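Local coordinates for endonuclease NucS (Pyrococcus abyssi, PDB 2VLD), which cleaves the 3' and 5' single-stranded ends of branched DNA, working as a homodimer that binds single-stranded DNA and interacts with the sliding clamp PCNA, at residues R139-E142 / E143-P147; V185-M188 / K189-V192; D193-K196 / E197-E201. The protein carries 2 engineered substitutions. All coordinates share one frame; numbering follows the deposited sequence.

Interaction 1: residues R139-E142 / E143-P147; sequences RVIE and EGFKP
E143 turns its carboxylate back over R139, while two residues further on F145 tucks its ring against I141, so a single tight turn carries a charged contact on its outer side and an apolar one on its inner side. The turn is of type II, running from E142 to F145 with E143 and G144 at its corners. G144 takes the positive phi (69°) expected at the third position of such a turn. The E142 O and F145 N atoms that face each other across it are 3.5 Å apart and form no hydrogen bond. On the outside, R139 and E143 run side by side in the same direction. E143 bends at chi2 (65°), which swings OE1 over one face of the guanidinium, 3.1 Å from R139 NH1. The two flat groups are inclined by 66° and the oxygen stands well off the guanidinium plane, so charge alone holds this salt bridge. E142 packs through its base, with CB 3.9 Å from F145 CB, while its extended chain carries the carboxylate away to a salt bridge with R204. On the inside, I141 CB comes to 3.7 Å from F145 CD2. Its CG2 methyl sits over one face of the ring, 4.2 Å from the centroid, in a CH-pi contact, and the N of P147 lies over the opposite face. Replacing F145 with an alanine would probably leave the I141 methyl without its aromatic face and open a gap beneath the turn. This turn links helix 127-136 to strand 146-154 of the nuclease domain's mixed sheet. I141 and F145 both pack on I134 of that helix and on L173 of strand 170-175, and I141 also reaches I206 and V208 of strand 203-209.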
ATOM      1  N   ARG A 139      34.635  16.353  26.808  1.00 67.70           N
ATOM      2  CA  ARG A 139      34.916  15.886  28.154  1.00 68.51           C
ATOM      3  C   ARG A 139      33.681  15.247  28.805  1.00 66.66           C
ATOM      4  O   ARG A 139      33.827  14.355  29.639  1.00 66.66           O
ATOM      5  CB  ARG A 139      35.505  17.024  28.996  1.00 68.54           C
ATOM      6  CG  ARG A 139      36.446  16.578  30.117  1.00 71.46           C
ATOM      7  CD  ARG A 139      36.954  17.787  30.915  1.00 74.14           C
ATOM      8  NE  ARG A 139      38.180  18.355  30.345  1.00 82.75           N
ATOM      9  CZ  ARG A 139      39.399  18.180  30.857  1.00 85.05           C
ATOM     10  NH1 ARG A 139      39.563  17.460  31.966  1.00 85.71           N
ATOM     11  NH2 ARG A 139      40.454  18.729  30.262  0.50 85.14           N
ATOM     12  N   VAL A 140      32.482  15.670  28.398  1.00 65.26           N
ATOM     13  CA  VAL A 140      31.240  15.059  28.889  1.00 63.99           C
ATOM     14  C   VAL A 140      31.198  13.556  28.599  1.00 63.44           C
ATOM     15  O   VAL A 140      30.537  12.789  29.299  1.00 63.47           O
ATOM     16  CB  VAL A 140      29.971  15.739  28.326  1.00 63.91           C
ATOM     17  CG1 VAL A 140      29.960  17.215  28.666  1.00 63.09           C
ATOM     18  CG2 VAL A 140      29.839  15.519  26.820  1.00 63.88           C
ATOM     19  N   ILE A 141      31.911  13.147  27.560  1.00 62.51           N
ATOM     20  CA  ILE A 141      32.057  11.749  27.248  1.00 61.92           C
ATOM     21  C   ILE A 141      33.256  11.193  28.014  1.00 62.66           C
ATOM     22  O   ILE A 141      33.138  10.235  28.773  1.00 62.60           O
ATOM     23  CB  ILE A 141      32.260  11.535  25.722  1.00 61.54           C
ATOM     24  CG1 ILE A 141      31.123  12.179  24.899  1.00 59.47           C
ATOM     25  CG2 ILE A 141      32.482  10.044  25.390  1.00 60.67           C
ATOM     26  CD1 ILE A 141      29.720  11.761  25.260  1.00 53.12           C
ATOM     27  N   GLU A 142      34.408  11.823  27.819  1.00 63.41           N
ATOM     28  CA  GLU A 142      35.677  11.303  28.295  1.00 64.06           C
ATOM     29  C   GLU A 142      36.777  12.316  28.159  1.00 65.07           C
ATOM     30  O   GLU A 142      36.727  13.204  27.312  1.00 65.48           O
ATOM     31  CB  GLU A 142      36.098  10.114  27.452  1.00 63.76           C
ATOM     32  CG  GLU A 142      36.224   8.844  28.202  1.00 62.47           C
ATOM     33  CD  GLU A 142      36.813   7.753  27.349  1.00 61.54           C
ATOM     34  OE1 GLU A 142      36.252   6.645  27.396  1.00 63.23           O
ATOM     35  OE2 GLU A 142      37.813   7.988  26.629  1.00 59.12           O
ATOM     36  N   GLU A 143      37.797  12.139  28.983  1.00 66.11           N
ATOM     37  CA  GLU A 143      39.029  12.887  28.877  1.00 67.10           C
ATOM     38  C   GLU A 143      39.742  12.490  27.574  1.00 66.59           C
ATOM     39  O   GLU A 143      40.041  11.310  27.349  1.00 66.49           O
ATOM     40  CB  GLU A 143      39.880  12.606  30.128  1.00 67.79           C
ATOM     41  CG  GLU A 143      41.361  12.891  30.015  1.00 70.88           C
ATOM     42  CD  GLU A 143      41.657  14.353  29.809  1.00 75.45           C
ATOM     43  OE1 GLU A 143      40.883  15.205  30.315  1.00 75.52           O
ATOM     44  OE2 GLU A 143      42.673  14.642  29.138  1.00 76.86           O
ATOM     45  N   GLY A 144      39.977  13.471  26.709  1.00 66.17           N
ATOM     46  CA  GLY A 144      40.704  13.234  25.468  1.00 65.91           C
ATOM     47  C   GLY A 144      39.956  12.397  24.443  1.00 65.71           C
ATOM     48  O   GLY A 144      40.561  11.599  23.708  1.00 66.15           O
ATOM     49  N   PHE A 145      38.636  12.566  24.404  1.00 64.74           N
ATOM     50  CA  PHE A 145      37.827  12.000  23.345  1.00 63.57           C
ATOM     51  C   PHE A 145      37.733  13.035  22.234  1.00 63.18           C
ATOM     52  O   PHE A 145      37.465  14.202  22.492  1.00 63.41           O
ATOM     53  CB  PHE A 145      36.448  11.640  23.880  1.00 63.16           C
ATOM     54  CG  PHE A 145      35.411  11.426  22.817  1.00 62.17           C
ATOM     55  CD1 PHE A 145      35.500  10.343  21.941  1.00 61.60           C
ATOM     56  CD2 PHE A 145      34.331  12.295  22.701  1.00 59.49           C
ATOM     57  CE1 PHE A 145      34.542  10.139  20.957  1.00 59.27           C
ATOM     58  CE2 PHE A 145      33.365  12.094  21.722  1.00 58.71           C
ATOM     59  CZ  PHE A 145      33.472  11.013  20.852  1.00 60.10           C
ATOM     60  N   LYS A 146      37.986  12.611  21.003  1.00 62.33           N
ATOM     61  CA  LYS A 146      37.876  13.503  19.854  1.00 61.59           C
ATOM     62  C   LYS A 146      36.678  13.099  18.982  1.00 60.35           C
ATOM     63  O   LYS A 146      36.719  12.074  18.287  1.00 60.42           O
ATOM     64  CB  LYS A 146      39.181  13.504  19.039  1.00 62.11           C
ATOM     65  CG  LYS A 146      40.433  13.955  19.814  1.00 63.43           C
ATOM     66  CD  LYS A 146      40.623  15.476  19.821  1.00 64.91           C
ATOM     67  CE  LYS A 146      41.582  15.930  20.911  1.00 65.51           C
ATOM     68  NZ  LYS A 146      40.912  16.040  22.238  1.00 69.41           N
ATOM     69  N   PRO A 147      35.593  13.885  19.039  1.00 59.05           N
ATOM     70  CA  PRO A 147      34.489  13.576  18.128  1.00 58.03           C
ATOM     71  C   PRO A 147      34.819  14.075  16.724  1.00 56.98           C
ATOM     72  O   PRO A 147      35.346  15.166  16.568  1.00 57.07           O
ATOM     73  CB  PRO A 147      33.302  14.324  18.745  1.00 58.02           C
ATOM     74  CG  PRO A 147      33.917  15.432  19.581  1.00 58.19           C
ATOM     75  CD  PRO A 147      35.322  15.045  19.912  1.00 58.57           C
TER

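Interaction 2: residues V185-M188 / K189-V192; sequences VSQM and KRYV. Engineered in segment 185-188: M188 (natural residue Leu).
Q187 and Y191, one helical turn apart, run side by side, and the Q187 CG methylene comes to 3.5 Å from Y191 CZ. The amide and ring planes are 62° apart. Y191 has its ring anti to its own carbonyl carbon (chi1 -54°), which folds the ring back over the helix, with Q187 O 3.4 Å above the centre of one face. The polar ends turn to other partners: Q187 NE2 to E174, and Y191 OH to E40 of the second subunit, whose carboxylate also forms a salt bridge with R190. Three backbone bonds from residue i to i-4 are of ordinary length, for example K189 N to V185 O at 2.8 Å; a fourth, Y191 N to Q187 O, is weak. Apolar contact is light. M188, an engineered selenomethionine, holds CG 4.2 Å from V192 CG2. The helix 182-199 is the crossover of a beta-alpha-beta unit between strands 170-175 and 203-209. V185 and M188 face L220 of helix 214-223 and L207 of strand 203-209, whereas Q187 and Y191 lie by E174 on strand 170-175. E174 and K176 are consistent with the E-x-K part of the PD-(D/E)XK nuclease motif, which places this helix turn beside that strand end.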
ATOM      1  N   VAL A 185      20.435  -0.208  22.517  1.00 55.01           N
ATOM      2  CA  VAL A 185      21.681  -0.943  22.714  1.00 54.55           C
ATOM      3  C   VAL A 185      21.976  -1.863  21.523  1.00 54.66           C
ATOM      4  O   VAL A 185      23.101  -1.889  21.027  1.00 54.54           O
ATOM      5  CB  VAL A 185      21.698  -1.716  24.065  1.00 54.74           C
ATOM      6  CG1 VAL A 185      22.982  -2.536  24.220  1.00 54.35           C
ATOM      7  CG2 VAL A 185      21.576  -0.749  25.226  1.00 53.42           C
ATOM      8  N   SER A 186      20.962  -2.591  21.058  1.00 54.88           N
ATOM      9  CA  SER A 186      21.091  -3.479  19.894  1.00 55.20           C
ATOM     10  C   SER A 186      21.459  -2.708  18.633  1.00 55.18           C
ATOM     11  O   SER A 186      22.260  -3.180  17.809  1.00 55.10           O
ATOM     12  CB  SER A 186      19.779  -4.219  19.642  1.00 55.43           C
ATOM     13  OG  SER A 186      19.340  -4.874  20.816  1.00 56.52           O
ATOM     14  N   GLN A 187      20.858  -1.527  18.486  1.00 54.84           N
ATOM     15  CA  GLN A 187      21.171  -0.641  17.379  1.00 55.02           C
ATOM     16  C   GLN A 187      22.666  -0.305  17.436  1.00 54.04           C
ATOM     17  O   GLN A 187      23.417  -0.588  16.495  1.00 53.38           O
ATOM     18  CB  GLN A 187      20.260   0.602  17.388  1.00 54.68           C
ATOM     19  CG  GLN A 187      20.337   1.434  16.104  1.00 57.36           C
ATOM     20  CD  GLN A 187      19.117   2.342  15.828  1.00 57.63           C
ATOM     21  OE1 GLN A 187      17.999   1.857  15.617  1.00 62.17           O
ATOM     22  NE2 GLN A 187      19.350   3.660  15.775  1.00 57.63           N
HETATM   23  N   MSE A 188      23.113   0.227  18.571  1.00 53.50           N
HETATM   24  CA  MSE A 188      24.517   0.570  18.731  1.00 53.53           C
HETATM   25  C   MSE A 188      25.444  -0.634  18.532  1.00 54.41           C
HETATM   26  O   MSE A 188      26.499  -0.517  17.884  1.00 54.14           O
HETATM   27  CB  MSE A 188      24.769   1.198  20.089  1.00 52.78           C
HETATM   28  CG  MSE A 188      26.201   1.640  20.243  1.00 51.17           C
HETATM   29 SE   MSE A 188      26.450   2.642  21.880  1.00 54.66          SE
HETATM   30  CE  MSE A 188      26.270   1.175  23.133  1.00 41.48           C
ATOM     31  N   LYS A 189      25.051  -1.780  19.089  1.00 55.40           N
ATOM     32  CA  LYS A 189      25.806  -3.017  18.919  1.00 56.93           C
ATOM     33  C   LYS A 189      26.093  -3.285  17.451  1.00 56.86           C
ATOM     34  O   LYS A 189      27.234  -3.540  17.081  1.00 57.15           O
ATOM     35  CB  LYS A 189      25.069  -4.209  19.538  1.00 56.97           C
ATOM     36  CG  LYS A 189      25.827  -5.520  19.392  1.00 58.23           C
ATOM     37  CD  LYS A 189      25.138  -6.686  20.094  1.00 58.96           C
ATOM     38  CE  LYS A 189      25.696  -8.038  19.615  1.00 62.80           C
ATOM     39  NZ  LYS A 189      27.190  -8.125  19.714  1.00 64.05           N
ATOM     40  N   ARG A 190      25.057  -3.207  16.620  1.00 57.26           N
ATOM     41  CA  ARG A 190      25.193  -3.456  15.190  1.00 57.36           C
ATOM     42  C   ARG A 190      26.279  -2.575  14.577  1.00 57.24           C
ATOM     43  O   ARG A 190      27.101  -3.054  13.794  1.00 57.32           O
ATOM     44  CB  ARG A 190      23.859  -3.237  14.485  1.00 57.40           C
ATOM     45  CG  ARG A 190      23.795  -3.849  13.104  1.00 58.55           C
ATOM     46  CD  ARG A 190      22.409  -3.754  12.504  1.00 58.69           C
ATOM     47  NE  ARG A 190      22.197  -2.468  11.854  1.00 59.08           N
ATOM     48  CZ  ARG A 190      21.329  -1.548  12.269  1.00 56.83           C
ATOM     49  NH1 ARG A 190      20.572  -1.770  13.336  1.00 55.98           N
ATOM     50  NH2 ARG A 190      21.208  -0.411  11.605  1.00 54.32           N
ATOM     51  N   TYR A 191      26.292  -1.299  14.960  1.00 57.24           N
ATOM     52  CA  TYR A 191      27.276  -0.341  14.463  1.00 56.94           C
ATOM     53  C   TYR A 191      28.659  -0.741  14.910  1.00 57.09           C
ATOM     54  O   TYR A 191      29.587  -0.756  14.109  1.00 56.99           O
ATOM     55  CB  TYR A 191      26.970   1.086  14.937  1.00 56.38           C
ATOM     56  CG  TYR A 191      25.579   1.577  14.616  1.00 55.64           C
ATOM     57  CD1 TYR A 191      24.897   2.400  15.506  1.00 56.09           C
ATOM     58  CD2 TYR A 191      24.941   1.222  13.423  1.00 55.65           C
ATOM     59  CE1 TYR A 191      23.626   2.860  15.226  1.00 55.15           C
ATOM     60  CE2 TYR A 191      23.661   1.673  13.128  1.00 54.83           C
ATOM     61  CZ  TYR A 191      23.010   2.492  14.034  1.00 55.11           C
ATOM     62  OH  TYR A 191      21.740   2.950  13.760  1.00 54.63           O
ATOM     63  N   VAL A 192      28.783  -1.088  16.190  1.00 57.77           N
ATOM     64  CA  VAL A 192      30.072  -1.479  16.764  1.00 58.47           C
ATOM     65  C   VAL A 192      30.632  -2.727  16.066  1.00 59.07           C
ATOM     66  O   VAL A 192      31.761  -2.715  15.584  1.00 58.60           O
ATOM     67  CB  VAL A 192      29.975  -1.649  18.305  1.00 58.35           C
ATOM     68  CG1 VAL A 192      31.246  -2.256  18.876  1.00 58.86           C
ATOM     69  CG2 VAL A 192      29.698  -0.315  18.966  1.00 57.64           C
TER

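Interaction 3: residues D193-K196 / E197-E201; sequences DSLK and EEYGE
E197 opens the last turns of the helix by donating its N to D193 O at 2.9 Å, a regular alpha-helical bond. Its side chain leaves the contact early: CG passes 3.5 Å from D193 O, and the carboxylate then turns off from this part of the helix. The carboxylate of D193 is itself held by K189, one turn earlier. With E198 the helix tightens, its N making a 3-10-type (i to i-3) bond to L195 O. That donor stands 72° out of the carbonyl plane and so uses no lone pair, while the E198 side chain extends toward a long, weak ion pair with R155. Y199 gives a second N-H to the same oxygen, at 2.8 Å and almost in line with the carbonyl bond. Its ring carbon CE1 lies 4.0 Å from L195 CD2, the two side chains crossing at a slant, and L195 O is found near the plane of the ring, at its edge. L195 also packs on V172 and V203, and Y199 on I170. G200 leaves the helix with a positive phi (103°); a side chain at these angles would collide with the carbonyl oxygen of Y199, which argues for a residue without one here. Its N still donates to K196 O at 3.1 Å through a bent bond (137° at the hydrogen), and its O accepts a CA-H...O contact from K196 CA. E201 then turns back past K196: its O is 3.8 Å from K196 CE. Backbone bonds, two on L195 O and the bent one from G200 N, thus set the helix end; the opposite charges of K196 and E201, with NZ 4.7 Å from OE2, are likely to add little.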
ATOM      1  N   ASP A 193      29.816  -3.776  15.987  1.00 60.32           N
ATOM      2  CA  ASP A 193      30.193  -5.017  15.320  1.00 61.81           C
ATOM      3  C   ASP A 193      30.627  -4.787  13.880  1.00 62.22           C
ATOM      4  O   ASP A 193      31.652  -5.314  13.456  1.00 62.47           O
ATOM      5  CB  ASP A 193      29.045  -6.026  15.363  1.00 62.24           C
ATOM      6  CG  ASP A 193      28.824  -6.607  16.748  1.00 64.08           C
ATOM      7  OD1 ASP A 193      29.719  -6.472  17.615  1.00 66.94           O
ATOM      8  OD2 ASP A 193      27.750  -7.206  16.968  1.00 65.35           O
ATOM      9  N   SER A 194      29.850  -3.995  13.140  1.00 62.78           N
ATOM     10  CA  SER A 194      30.182  -3.609  11.766  1.00 62.98           C
ATOM     11  C   SER A 194      31.588  -3.010  11.689  1.00 63.02           C
ATOM     12  O   SER A 194      32.380  -3.371  10.824  1.00 62.88           O
ATOM     13  CB  SER A 194      29.132  -2.617  11.232  1.00 62.96           C
ATOM     14  OG  SER A 194      29.499  -2.048   9.984  1.00 63.11           O
ATOM     15  N   LEU A 195      31.891  -2.104  12.610  1.00 63.16           N
ATOM     16  CA  LEU A 195      33.191  -1.464  12.644  1.00 63.46           C
ATOM     17  C   LEU A 195      34.279  -2.395  13.177  1.00 64.61           C
ATOM     18  O   LEU A 195      35.437  -2.283  12.779  1.00 64.20           O
ATOM     19  CB  LEU A 195      33.128  -0.181  13.462  1.00 62.85           C
ATOM     20  CG  LEU A 195      32.291   0.955  12.873  1.00 60.64           C
ATOM     21  CD1 LEU A 195      31.719   1.745  13.989  1.00 59.57           C
ATOM     22  CD2 LEU A 195      33.093   1.860  11.967  1.00 57.28           C
ATOM     23  N   LYS A 196      33.906  -3.315  14.063  1.00 66.23           N
ATOM     24  CA  LYS A 196      34.846  -4.330  14.544  1.00 68.16           C
ATOM     25  C   LYS A 196      35.331  -5.232  13.401  1.00 69.58           C
ATOM     26  O   LYS A 196      36.509  -5.569  13.331  1.00 69.96           O
ATOM     27  CB  LYS A 196      34.260  -5.152  15.703  1.00 67.96           C
ATOM     28  CG  LYS A 196      34.441  -4.499  17.074  1.00 67.78           C
ATOM     29  CD  LYS A 196      33.800  -5.331  18.191  1.00 68.33           C
ATOM     30  CE  LYS A 196      33.965  -4.630  19.543  1.00 69.56           C
ATOM     31  NZ  LYS A 196      33.106  -5.217  20.617  1.00 71.12           N
ATOM     32  N   GLU A 197      34.421  -5.594  12.501  1.00 71.30           N
ATOM     33  CA  GLU A 197      34.762  -6.323  11.285  1.00 73.16           C
ATOM     34  C   GLU A 197      35.613  -5.498  10.339  1.00 73.31           C
ATOM     35  O   GLU A 197      36.108  -6.003   9.343  1.00 73.30           O
ATOM     36  CB  GLU A 197      33.501  -6.772  10.542  1.00 73.75           C
ATOM     37  CG  GLU A 197      32.704  -7.832  11.270  1.00 77.84           C
ATOM     38  CD  GLU A 197      32.137  -8.879  10.340  1.00 82.87           C
ATOM     39  OE1 GLU A 197      31.548  -8.498   9.303  1.00 85.02           O
ATOM     40  OE2 GLU A 197      32.281 -10.083  10.651  1.00 84.52           O
ATOM     41  N   GLU A 198      35.779  -4.221  10.645  1.00 74.14           N
ATOM     42  CA  GLU A 198      36.512  -3.344   9.748  1.00 74.96           C
ATOM     43  C   GLU A 198      37.858  -2.880  10.281  1.00 75.02           C
ATOM     44  O   GLU A 198      38.839  -2.869   9.542  1.00 75.08           O
ATOM     45  CB  GLU A 198      35.658  -2.142   9.340  1.00 75.06           C
ATOM     46  CG  GLU A 198      36.266  -1.368   8.176  1.00 76.25           C
ATOM     47  CD  GLU A 198      35.337  -0.342   7.558  1.00 77.24           C
ATOM     48  OE1 GLU A 198      34.177  -0.191   8.008  1.00 79.21           O
ATOM     49  OE2 GLU A 198      35.787   0.320   6.598  1.00 78.92           O
ATOM     50  N   TYR A 199      37.902  -2.506  11.556  1.00 75.33           N
ATOM     51  CA  TYR A 199      39.111  -1.940  12.166  1.00 75.66           C
ATOM     52  C   TYR A 199      39.739  -2.813  13.263  1.00 75.66           C
ATOM     53  O   TYR A 199      40.758  -2.443  13.852  1.00 75.61           O
ATOM     54  CB  TYR A 199      38.814  -0.540  12.718  1.00 76.11           C
ATOM     55  CG  TYR A 199      38.450   0.481  11.664  1.00 76.79           C
ATOM     56  CD1 TYR A 199      37.116   0.693  11.300  1.00 77.22           C
ATOM     57  CD2 TYR A 199      39.438   1.242  11.035  1.00 77.34           C
ATOM     58  CE1 TYR A 199      36.775   1.630  10.333  1.00 77.67           C
ATOM     59  CE2 TYR A 199      39.109   2.187  10.064  1.00 78.38           C
ATOM     60  CZ  TYR A 199      37.776   2.376   9.718  1.00 78.38           C
ATOM     61  OH  TYR A 199      37.443   3.310   8.756  1.00 78.53           O
ATOM     62  N   GLY A 200      39.133  -3.965  13.537  1.00 75.81           N
ATOM     63  CA  GLY A 200      39.643  -4.870  14.563  1.00 76.34           C
ATOM     64  C   GLY A 200      38.826  -4.777  15.830  1.00 76.65           C
ATOM     65  O   GLY A 200      37.776  -4.144  15.844  1.00 76.96           O
ATOM     66  N   GLU A 201      39.320  -5.395  16.898  1.00 77.02           N
ATOM     67  CA  GLU A 201      38.568  -5.523  18.144  1.00 77.35           C
ATOM     68  C   GLU A 201      38.509  -4.229  18.964  1.00 76.64           C
ATOM     69  O   GLU A 201      37.715  -4.125  19.904  1.00 76.62           O
ATOM     70  CB  GLU A 201      39.137  -6.678  18.984  1.00 78.01           C
ATOM     71  CG  GLU A 201      38.162  -7.289  20.002  1.00 81.03           C
ATOM     72  CD  GLU A 201      37.099  -8.189  19.369  1.00 85.16           C
ATOM     73  OE1 GLU A 201      37.136  -8.415  18.137  1.00 86.45           O
ATOM     74  OE2 GLU A 201      36.219  -8.675  20.114  1.00 86.85           O
TER

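Overall arrangement
All three contacts belong to the C-terminal nuclease domain and lie on the same side of the chain's centre. They follow in order: interaction 1 enters strand 146-154, then interactions 2 and 3 run without a break along helix 182-199, their centres about 12 Å apart. Interaction 1 lies about 20 Å from interaction 2 and about 21 Å from interaction 3, centre to centre, and touches neither. The five-stranded mixed sheet connects them, since strands 170-175 and 203-209 pack against side chains from all three. Of the three, interaction 2 alone meets the second subunit, so the helix's middle joins the dimer while its end leads into strand 203-209.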